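Local coordinates for photosystem II assembly protein Ycf48 (Thermosynechococcus elongatus, PDB 5OJ5) that probably helps assemble photosystem II at an early stage and replace photodamaged D1, and binds the C-terminal extension of the D1 precursor, at residues V197-S207 / H219-M230; V308-K317 / I328-L336. One frame throughout, in Å; residues are numbered along the deposited sequence. Where two conformers were deposited one is given.

Contact 1 (V197-S207 / H219-M230)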
loop_
_atom_site.group_PDB
_atom_site.type_symbol
_atom_site.label_atom_id
_atom_site.label_comp_id
_atom_site.label_asym_id
_atom_site.label_seq_id
_atom_site.Cartn_x
_atom_site.Cartn_y
_atom_site.Cartn_z
ATOM N N VAL A 197 -11.075 -3.870 -1.094
ATOM C CA VAL A 197 -11.862 -2.940 -0.293
ATOM C C VAL A 197 -11.398 -1.536 -0.623
ATOM O O VAL A 197 -10.194 -1.262 -0.677
ATOM C CB VAL A 197 -11.789 -3.276 1.214
ATOM C CG1 VAL A 197 -10.383 -3.144 1.824
ATOM C CG2 VAL A 197 -12.762 -2.374 1.999
ATOM N N ALA A 198 -12.361 -0.645 -0.866
ATOM C CA ALA A 198 -12.091 0.724 -1.286
ATOM C C ALA A 198 -12.864 1.690 -0.400
ATOM O O ALA A 198 -14.077 1.535 -0.210
ATOM C CB ALA A 198 -12.530 0.928 -2.719
ATOM N N VAL A 199 -12.200 2.697 0.098
ATOM C CA VAL A 199 -12.833 3.758 0.877
ATOM C C VAL A 199 -13.310 4.845 -0.065
ATOM O O VAL A 199 -12.583 5.254 -0.975
ATOM C CB VAL A 199 -11.849 4.306 1.923
ATOM C CG1 VAL A 199 -12.500 5.470 2.688
ATOM C CG2 VAL A 199 -11.442 3.178 2.895
ATOM N N SER A 200 -14.538 5.341 0.136
ATOM C CA SER A 200 -15.092 6.388 -0.725
ATOM C C SER A 200 -14.297 7.688 -0.563
ATOM O O SER A 200 -13.563 7.875 0.412
ATOM C CB SER A 200 -16.568 6.586 -0.404
ATOM O OG SER A 200 -16.767 7.230 0.858
ATOM N N SER A 201 -14.477 8.604 -1.525
ATOM C CA SER A 201 -13.585 9.760 -1.657
ATOM C C SER A 201 -13.437 10.525 -0.350
ATOM O O SER A 201 -12.325 10.892 0.028
ATOM C CB SER A 201 -14.120 10.708 -2.739
ATOM O OG SER A 201 -14.326 10.073 -3.989
ATOM N N ARG A 202 -14.560 10.827 0.310
ATOM C CA ARG A 202 -14.578 11.614 1.526
ATOM C C ARG A 202 -14.802 10.751 2.747
ATOM O O ARG A 202 -15.108 11.272 3.835
ATOM C CB ARG A 202 -15.613 12.752 1.415
ATOM C CG ARG A 202 -15.380 13.614 0.166
ATOM C CD ARG A 202 -14.079 14.375 0.218
ATOM N NE ARG A 202 -14.136 15.384 1.274
ATOM C CZ ARG A 202 -14.615 16.623 1.138
ATOM N NH1 ARG A 202 -15.091 17.080 -0.023
ATOM N NH2 ARG A 202 -14.620 17.413 2.195
ATOM N N GLY A 203 -14.630 9.437 2.609
ATOM C CA GLY A 203 -14.738 8.540 3.743
ATOM C C GLY A 203 -16.134 8.348 4.281
ATOM O O GLY A 203 -16.274 7.846 5.411
ATOM N N SER A 204 -17.174 8.665 3.508
ATOM C CA SER A 204 -18.534 8.453 3.995
ATOM C C SER A 204 -18.873 6.990 4.137
ATOM O O SER A 204 -19.663 6.619 5.011
ATOM C CB SER A 204 -19.536 9.112 3.058
ATOM O OG SER A 204 -19.507 10.525 3.183
ATOM N N PHE A 205 -18.324 6.140 3.242
ATOM C CA PHE A 205 -18.655 4.725 3.227
ATOM C C PHE A 205 -17.510 3.959 2.568
ATOM O O PHE A 205 -16.479 4.538 2.220
ATOM C CB PHE A 205 -20.069 4.492 2.700
ATOM C CG PHE A 205 -20.289 4.966 1.297
ATOM C CD1 PHE A 205 -19.861 4.190 0.219
ATOM C CD2 PHE A 205 -20.913 6.191 1.028
ATOM C CE1 PHE A 205 -20.078 4.609 -1.090
ATOM C CE2 PHE A 205 -21.120 6.603 -0.284
ATOM C CZ PHE A 205 -20.670 5.830 -1.326
ATOM N N TYR A 206 -17.658 2.637 2.439
ATOM C CA TYR A 206 -16.663 1.832 1.758
ATOM C C TYR A 206 -17.380 0.879 0.835
ATOM O O TYR A 206 -18.593 0.694 0.920
ATOM C CB TYR A 206 -15.735 1.125 2.747
ATOM C CG TYR A 206 -16.361 0.033 3.574
ATOM C CD1 TYR A 206 -16.218 -1.329 3.219
ATOM C CD2 TYR A 206 -17.044 0.309 4.757
ATOM C CE1 TYR A 206 -16.759 -2.334 3.987
ATOM C CE2 TYR A 206 -17.592 -0.720 5.530
ATOM C CZ TYR A 206 -17.429 -2.034 5.134
ATOM O OH TYR A 206 -17.977 -3.024 5.926
ATOM N N SER A 207 -16.593 0.264 -0.038
ATOM C CA SER A 207 -17.116 -0.689 -1.001
ATOM C C SER A 207 -16.200 -1.908 -1.044
ATOM O O SER A 207 -14.990 -1.798 -0.833
ATOM C CB SER A 207 -17.244 -0.108 -2.391
ATOM O OG SER A 207 -18.092 1.047 -2.350
ATOM N N HIS A 219 -21.092 -0.317 1.455
ATOM C CA HIS A 219 -21.374 -0.613 2.860
ATOM C C HIS A 219 -21.301 0.703 3.633
ATOM O O HIS A 219 -20.348 1.465 3.470
ATOM C CB HIS A 219 -20.327 -1.556 3.445
ATOM C CG HIS A 219 -20.190 -2.830 2.711
ATOM N ND1 HIS A 219 -20.999 -3.916 2.922
ATOM C CD2 HIS A 219 -19.343 -3.169 1.716
ATOM C CE1 HIS A 219 -20.623 -4.890 2.101
ATOM N NE2 HIS A 219 -19.597 -4.462 1.384
ATOM N N ASN A 220 -22.308 1.036 4.441
ATOM C CA ASN A 220 -22.158 2.276 5.213
ATOM C C ASN A 220 -21.069 2.117 6.276
ATOM O O ASN A 220 -20.777 1.020 6.769
ATOM C CB ASN A 220 -23.459 2.730 5.901
ATOM C CG ASN A 220 -23.516 4.264 6.148
ATOM O OD1 ASN A 220 -22.561 5.032 5.861
ATOM N ND2 ASN A 220 -24.678 4.722 6.652
ATOM N N ARG A 221 -20.453 3.230 6.616
ATOM C CA ARG A 221 -19.484 3.284 7.705
ATOM C C ARG A 221 -20.205 3.048 9.034
ATOM O O ARG A 221 -21.428 3.162 9.148
ATOM C CB ARG A 221 -18.675 4.586 7.689
ATOM C CG ARG A 221 -19.409 5.812 8.200
ATOM C CD ARG A 221 -18.485 6.973 8.111
ATOM N NE ARG A 221 -19.006 8.178 8.752
ATOM C CZ ARG A 221 -19.840 9.037 8.185
ATOM N NH1 ARG A 221 -20.300 8.827 6.957
ATOM N NH2 ARG A 221 -20.246 10.104 8.878
ATOM N N THR A 222 -19.429 2.722 10.059
ATOM C CA THR A 222 -19.974 2.321 11.334
ATOM C C THR A 222 -19.510 3.237 12.452
ATOM O O THR A 222 -19.744 2.938 13.645
ATOM C CB THR A 222 -19.701 0.848 11.613
ATOM O OG1 THR A 222 -18.309 0.605 11.441
ATOM C CG2 THR A 222 -20.490 -0.048 10.631
ATOM N N THR A 223 -18.919 4.377 12.103
ATOM C CA THR A 223 -18.554 5.414 13.037
ATOM C C THR A 223 -18.989 6.746 12.473
ATOM O O THR A 223 -19.030 6.911 11.256
ATOM C CB THR A 223 -17.006 5.506 13.187
ATOM O OG1 THR A 223 -16.355 5.660 11.921
ATOM C CG2 THR A 223 -16.449 4.237 13.815
ATOM N N SER A 224 -19.267 7.711 13.365
ATOM C CA SER A 224 -19.488 9.064 12.872
ATOM C C SER A 224 -18.251 9.609 12.177
ATOM O O SER A 224 -18.361 10.235 11.114
ATOM C CB SER A 224 -19.881 9.984 14.013
ATOM O OG SER A 224 -21.052 9.510 14.659
ATOM N N ARG A 225 -17.073 9.374 12.765
ATOM C CA ARG A 225 -15.815 9.791 12.145
ATOM C C ARG A 225 -15.706 9.171 10.744
ATOM O O ARG A 225 -16.056 8.010 10.537
ATOM C CB ARG A 225 -14.657 9.284 13.022
ATOM C CG ARG A 225 -14.509 9.946 14.383
ATOM C CD ARG A 225 -13.682 9.102 15.331
ATOM N NE ARG A 225 -13.694 9.682 16.678
ATOM C CZ ARG A 225 -12.840 10.599 17.094
ATOM N NH1 ARG A 225 -11.866 11.026 16.304
ATOM N NH2 ARG A 225 -12.942 11.073 18.325
ATOM N N ARG A 226 -15.211 9.952 9.787
ATOM C CA ARG A 226 -15.072 9.443 8.429
ATOM C C ARG A 226 -13.970 8.393 8.340
ATOM O O ARG A 226 -12.968 8.431 9.069
ATOM C CB ARG A 226 -14.783 10.588 7.460
ATOM C CG ARG A 226 -15.857 11.645 7.360
ATOM C CD ARG A 226 -17.180 11.050 6.936
ATOM N NE ARG A 226 -18.221 12.064 6.805
ATOM C CZ ARG A 226 -18.385 12.836 5.746
ATOM N NH1 ARG A 226 -17.609 12.687 4.692
ATOM N NH2 ARG A 226 -19.394 13.717 5.691
ATOM N N LEU A 227 -14.167 7.465 7.397
ATOM C CA LEU A 227 -13.156 6.462 7.115
ATOM C C LEU A 227 -11.970 7.083 6.413
ATOM O O LEU A 227 -12.103 7.977 5.570
ATOM C CB LEU A 227 -13.760 5.422 6.175
ATOM C CG LEU A 227 -14.783 4.497 6.776
ATOM C CD1 LEU A 227 -15.584 3.829 5.716
ATOM C CD2 LEU A 227 -14.035 3.421 7.642
ATOM N N HIS A 228 -10.789 6.595 6.758
ATOM C CA HIS A 228 -9.577 6.972 6.066
ATOM C C HIS A 228 -8.960 5.847 5.250
ATOM O O HIS A 228 -8.602 6.031 4.090
ATOM C CB HIS A 228 -8.489 7.477 6.998
ATOM C CG HIS A 228 -7.315 7.916 6.214
ATOM N ND1 HIS A 228 -7.421 8.913 5.265
ATOM C CD2 HIS A 228 -6.081 7.377 6.064
ATOM C CE1 HIS A 228 -6.274 9.039 4.631
ATOM N NE2 HIS A 228 -5.442 8.126 5.101
ATOM N N ASN A 229 -8.825 4.656 5.838
ATOM C CA ASN A 229 -8.190 3.520 5.177
ATOM C C ASN A 229 -8.814 2.242 5.704
ATOM O O ASN A 229 -9.331 2.221 6.819
ATOM C CB ASN A 229 -6.660 3.537 5.373
ATOM C CG ASN A 229 -5.895 2.717 4.349
ATOM O OD1 ASN A 229 -6.482 2.067 3.467
ATOM N ND2 ASN A 229 -4.566 2.749 4.449
ATOM N N MET A 230 -8.768 1.202 4.874
ATOM C CA MET A 230 -9.283 -0.113 5.256
ATOM C C MET A 230 -8.452 -1.164 4.560
ATOM O O MET A 230 -7.945 -0.931 3.448
ATOM C CB MET A 230 -10.730 -0.333 4.846
ATOM C CG MET A 230 -11.682 0.584 5.584
ATOM S SD MET A 230 -13.415 0.343 5.121
ATOM C CE MET A 230 -13.700 -1.239 5.878
HETATM O O HOH W 1 -9.197 0.711 1.359
HETATM O O HOH W 2 -21.623 10.773 5.031
#
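With chi1 at 69°, Tyr206 CG lies between the backbone N and the carbonyl carbon, which turns the ring toward Met230; that residue, extended to SD and then turned at chi3 (71°), lays its methyl on the ring. Met230 CE sits almost on the ring normal, 3.5 Å from the Tyr206 centroid, with SD over the same face: a Met-aromatic contact joined by a CH-pi contact. His219 takes the opposite face, its CB offset toward the rim; the imidazole lies near parallel to the phenol but slid so far that the rings barely overlap. The backbones of Tyr206 and His219 form an antiparallel hydrogen-bonded pair, with His219 N 2.7 Å from Tyr206 O. Val199 splits its branches, CG1 packing on Leu227 CB and CG2 on Met230 CG at 3.7 Å.

At the other end, the last two residues of the Ser200-Gly203 type I turn and Ser204 after them offer three successive carbonyls. Arg226 NH1 reaches Arg202 O from above the carbonyl plane (3.0 Å), Leu227 N bonds Gly203 O, and Arg221 NH1 takes Ser204 O in plane at 3.0 Å. Arg221 also grips Ser224 O side-on through NE and NH2, which fixes the rotation of its guanidinium, while Arg226 CD lies over one face of that group. Gly203 CA lies 3.3 Å from Leu227 O, close packing at a residue with no side chain. The Arg221 and Arg226 bonds lie within the Arg-rich patch, residues 202 to 226.

Strand 205-209 pairs with 217-220 in one four-stranded sheet; strand 227-232 opens the next, its residues 227-230 nearly antiparallel to 197-199, their axes 6.6 Å apart. A water links Val197 O to Met230 O across this seam, Asn189 also bonds Met230 O, and Leu227 touches Met240 of strand 238-242.

Contact 2 (V308-K317 / I328-L336)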
loop_
_atom_site.group_PDB
_atom_site.type_symbol
_atom_site.label_atom_id
_atom_site.label_comp_id
_atom_site.label_asym_id
_atom_site.label_seq_id
_atom_site.Cartn_x
_atom_site.Cartn_y
_atom_site.Cartn_z
ATOM N N VAL A 308 11.478 6.342 16.446
ATOM C CA VAL A 308 11.233 6.917 15.134
ATOM C C VAL A 308 10.475 8.224 15.224
ATOM O O VAL A 308 10.261 8.864 14.177
ATOM C CB VAL A 308 10.549 5.937 14.154
ATOM C CG1 VAL A 308 11.366 4.683 13.978
ATOM C CG2 VAL A 308 9.165 5.626 14.619
ATOM N N LYS A 309 10.060 8.645 16.436
ATOM C CA LYS A 309 9.440 9.956 16.574
ATOM C C LYS A 309 10.383 11.053 16.118
ATOM O O LYS A 309 9.930 12.145 15.777
ATOM C CB LYS A 309 9.084 10.260 18.043
ATOM C CG LYS A 309 7.915 9.493 18.579
ATOM C CD LYS A 309 7.614 9.804 20.048
ATOM C CE LYS A 309 7.076 11.226 20.246
ATOM N NZ LYS A 309 6.646 11.453 21.669
ATOM N N LYS A 310 11.686 10.787 16.117
ATOM C CA LYS A 310 12.667 11.762 15.691
ATOM C C LYS A 310 12.735 11.912 14.174
ATOM O O LYS A 310 13.399 12.840 13.711
ATOM C CB LYS A 310 14.021 11.353 16.259
ATOM C CG LYS A 310 14.090 11.385 17.793
ATOM C CD LYS A 310 15.290 10.602 18.317
ATOM C CE LYS A 310 16.579 11.161 17.705
ATOM N NZ LYS A 310 16.900 10.338 16.511
ATOM N N VAL A 311 12.077 11.054 13.391
ATOM C CA VAL A 311 12.184 11.085 11.932
ATOM C C VAL A 311 11.182 12.109 11.399
ATOM O O VAL A 311 9.971 11.933 11.608
ATOM C CB VAL A 311 11.949 9.701 11.303
ATOM C CG1 VAL A 311 12.034 9.729 9.746
ATOM C CG2 VAL A 311 12.914 8.657 11.861
ATOM N N PRO A 312 11.624 13.148 10.657
ATOM C CA PRO A 312 10.671 14.208 10.221
ATOM C C PRO A 312 9.835 13.784 9.020
ATOM O O PRO A 312 10.035 14.258 7.890
ATOM C CB PRO A 312 11.613 15.370 9.875
ATOM C CG PRO A 312 12.841 14.711 9.383
ATOM C CD PRO A 312 13.011 13.469 10.249
ATOM N N SER A 313 8.871 12.897 9.258
ATOM C CA SER A 313 8.090 12.356 8.160
ATOM C C SER A 313 6.780 11.781 8.689
ATOM O O SER A 313 6.729 11.201 9.792
ATOM C CB SER A 313 8.889 11.250 7.473
ATOM O OG SER A 313 8.248 10.778 6.304
ATOM N N ASN A 314 5.733 11.912 7.867
ATOM C CA ASN A 314 4.585 11.030 7.976
ATOM C C ASN A 314 4.984 9.651 7.468
ATOM O O ASN A 314 5.824 9.507 6.566
ATOM C CB ASN A 314 3.430 11.551 7.128
ATOM C CG ASN A 314 3.001 12.947 7.509
ATOM O OD1 ASN A 314 3.069 13.338 8.674
ATOM N ND2 ASN A 314 2.498 13.686 6.529
ATOM N N PHE A 315 4.377 8.620 8.009
ATOM C CA PHE A 315 4.644 7.249 7.598
ATOM C C PHE A 315 3.365 6.724 6.940
ATOM O O PHE A 315 2.363 6.454 7.611
ATOM C CB PHE A 315 5.077 6.407 8.780
ATOM C CG PHE A 315 6.365 6.825 9.349
ATOM C CD1 PHE A 315 7.472 7.061 8.547
ATOM C CD2 PHE A 315 6.465 6.936 10.745
ATOM C CE1 PHE A 315 8.696 7.452 9.137
ATOM C CE2 PHE A 315 7.639 7.285 11.326
ATOM C CZ PHE A 315 8.752 7.551 10.531
ATOM N N TYR A 316 3.372 6.651 5.611
ATOM C CA TYR A 316 2.183 6.505 4.745
ATOM C C TYR A 316 1.788 5.080 4.481
ATOM O O TYR A 316 0.614 4.824 4.219
ATOM C CB TYR A 316 2.395 7.090 3.322
ATOM C CG TYR A 316 2.504 8.574 3.366
ATOM C CD1 TYR A 316 1.373 9.384 3.503
ATOM C CD2 TYR A 316 3.750 9.177 3.373
ATOM C CE1 TYR A 316 1.488 10.781 3.565
ATOM C CE2 TYR A 316 3.878 10.528 3.458
ATOM C CZ TYR A 316 2.752 11.331 3.556
ATOM O OH TYR A 316 2.909 12.696 3.640
ATOM N N LYS A 317 2.766 4.178 4.408
ATOM C CA LYS A 317 2.533 2.841 3.860
ATOM C C LYS A 317 3.482 1.888 4.556
ATOM O O LYS A 317 4.661 2.199 4.645
ATOM C CB LYS A 317 2.802 2.832 2.338
ATOM C CG LYS A 317 2.193 1.647 1.581
ATOM C CD LYS A 317 1.968 2.020 0.089
ATOM C CE LYS A 317 1.593 0.836 -0.761
ATOM N NZ LYS A 317 0.392 0.102 -0.270
ATOM N N ILE A 328 8.694 0.823 5.442
ATOM C CA ILE A 328 7.688 1.862 5.638
ATOM C C ILE A 328 8.080 3.045 4.768
ATOM O O ILE A 328 9.237 3.483 4.778
ATOM C CB ILE A 328 7.585 2.272 7.107
ATOM C CG1 ILE A 328 7.068 1.051 7.886
ATOM C CG2 ILE A 328 6.664 3.455 7.268
ATOM C CD1 ILE A 328 6.973 1.235 9.376
ATOM N N LEU A 329 7.127 3.518 3.984
ATOM C CA LEU A 329 7.321 4.662 3.092
ATOM C C LEU A 329 7.029 5.971 3.830
ATOM O O LEU A 329 5.931 6.155 4.375
ATOM C CB LEU A 329 6.451 4.530 1.837
ATOM C CG LEU A 329 6.499 3.204 1.092
ATOM C CD1 LEU A 329 5.668 3.270 -0.157
ATOM C CD2 LEU A 329 7.871 2.733 0.709
ATOM N N GLY A 330 8.034 6.825 3.912
ATOM C CA GLY A 330 7.921 8.167 4.425
ATOM C C GLY A 330 7.826 9.186 3.316
ATOM O O GLY A 330 7.585 8.850 2.158
ATOM N N GLN A 331 8.110 10.433 3.643
ATOM C CA GLN A 331 8.090 11.531 2.675
ATOM C C GLN A 331 9.501 11.803 2.210
ATOM O O GLN A 331 10.465 11.465 2.889
ATOM C CB GLN A 331 7.552 12.800 3.332
ATOM C CG GLN A 331 6.186 12.673 3.886
ATOM C CD GLN A 331 5.802 13.844 4.727
ATOM O OE1 GLN A 331 5.937 13.816 5.931
ATOM N NE2 GLN A 331 5.340 14.920 4.086
ATOM N N LYS A 332 9.618 12.424 1.044
ATOM C CA LYS A 332 10.881 13.014 0.644
ATOM C C LYS A 332 12.013 11.999 0.596
ATOM O O LYS A 332 13.153 12.281 0.979
ATOM C CB LYS A 332 11.248 14.216 1.514
ATOM C CG LYS A 332 12.000 14.011 2.860
ATOM C CD LYS A 332 12.125 15.251 3.746
ATOM C CE LYS A 332 12.629 14.774 5.057
ATOM N NZ LYS A 332 13.869 15.515 5.163
ATOM N N GLY A 333 11.717 10.802 0.120
ATOM C CA GLY A 333 12.741 9.790 -0.025
ATOM C C GLY A 333 13.106 9.021 1.220
ATOM O O GLY A 333 14.044 8.212 1.184
ATOM N N ILE A 334 12.404 9.240 2.309
ATOM C CA ILE A 334 12.667 8.507 3.537
ATOM C C ILE A 334 11.991 7.143 3.474
ATOM O O ILE A 334 10.814 7.018 3.087
ATOM C CB ILE A 334 12.154 9.304 4.738
ATOM C CG1 ILE A 334 13.002 10.594 4.888
ATOM C CG2 ILE A 334 12.156 8.427 6.020
ATOM C CD1 ILE A 334 12.458 11.572 5.873
ATOM N N LEU A 335 12.757 6.120 3.845
ATOM C CA LEU A 335 12.320 4.751 3.989
ATOM C C LEU A 335 12.659 4.290 5.407
ATOM O O LEU A 335 13.716 4.627 5.887
ATOM C CB LEU A 335 13.171 4.036 2.922
ATOM C CG LEU A 335 12.785 2.615 2.607
ATOM C CD1 LEU A 335 11.339 2.527 2.141
ATOM C CD2 LEU A 335 13.726 2.098 1.513
ATOM N N LEU A 336 11.822 3.478 6.028
ATOM C CA LEU A 336 12.295 2.673 7.153
ATOM C C LEU A 336 12.398 1.237 6.687
ATOM O O LEU A 336 11.520 0.755 5.949
ATOM C CB LEU A 336 11.342 2.730 8.340
ATOM C CG LEU A 336 10.911 4.119 8.810
ATOM C CD1 LEU A 336 9.937 3.976 10.004
ATOM C CD2 LEU A 336 12.078 4.979 9.106
#
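Hydrogen bonds run along the line where residues 313-317 pass residues 329-331. Ser313 OG accepts from Gln331 N at 2.7 Å and donates to Asn314 O, so its hydroxyl is used both ways. In exchange Gln331 OE1 accepts from Asn314 N at 2.7 Å, almost straight (174°), with the two side-chain amides close to parallel. Asn314 ND2 goes on to Tyr316 OH, and its OD1 is held by Ala289 N. Further along, the backbone pairs Tyr316 N with Leu329 O and Lys317 O with Leu329 N, both at 2.9 Å.

A weaker C-H contact fills in: Gly330 CA lies 3.3 Å from Asn314 O, close packing at a position without a side chain.

Apolar contacts begin at Phe315. Leu336 CD1 comes over one face of its ring, 4.0 Å from the centroid, while Ile328 CG2 meets Phe315 CB at 3.7 Å. Separately, Val311 CG1 touches Ile334 CG2, and Lys317 and Leu329 run side by side, CB to CD1.

Gln331 to Ile334 make a type I' turn, the tight link of a beta hairpin; the loop joining the sheet that ends at 303-304 to the last blade of the seven-bladed propeller packs on that blade's hairpin.

In the fold
Following the chain from its N terminus, contact 1 comes first: it closes the loop from strand 196-199 through the hairpin of 205-209 and 217-220, and ties that blade to strand 227-232 at the start of the next sheet. The chain then runs on through the rest of that sheet and one more before contact 2 opens, where the loop after strand 303-304 folds onto the hairpin of 325-329 and 334-338. That last sheet also takes in strand 47-51 from near the N terminus, and so closes the ring. The contacts follow in series, neither nested nor crossed; the centres of contact 1 and contact 2 are about 25 Å apart. The nearest atoms of contact 1 and contact 2 are about 6 Å apart and do not touch.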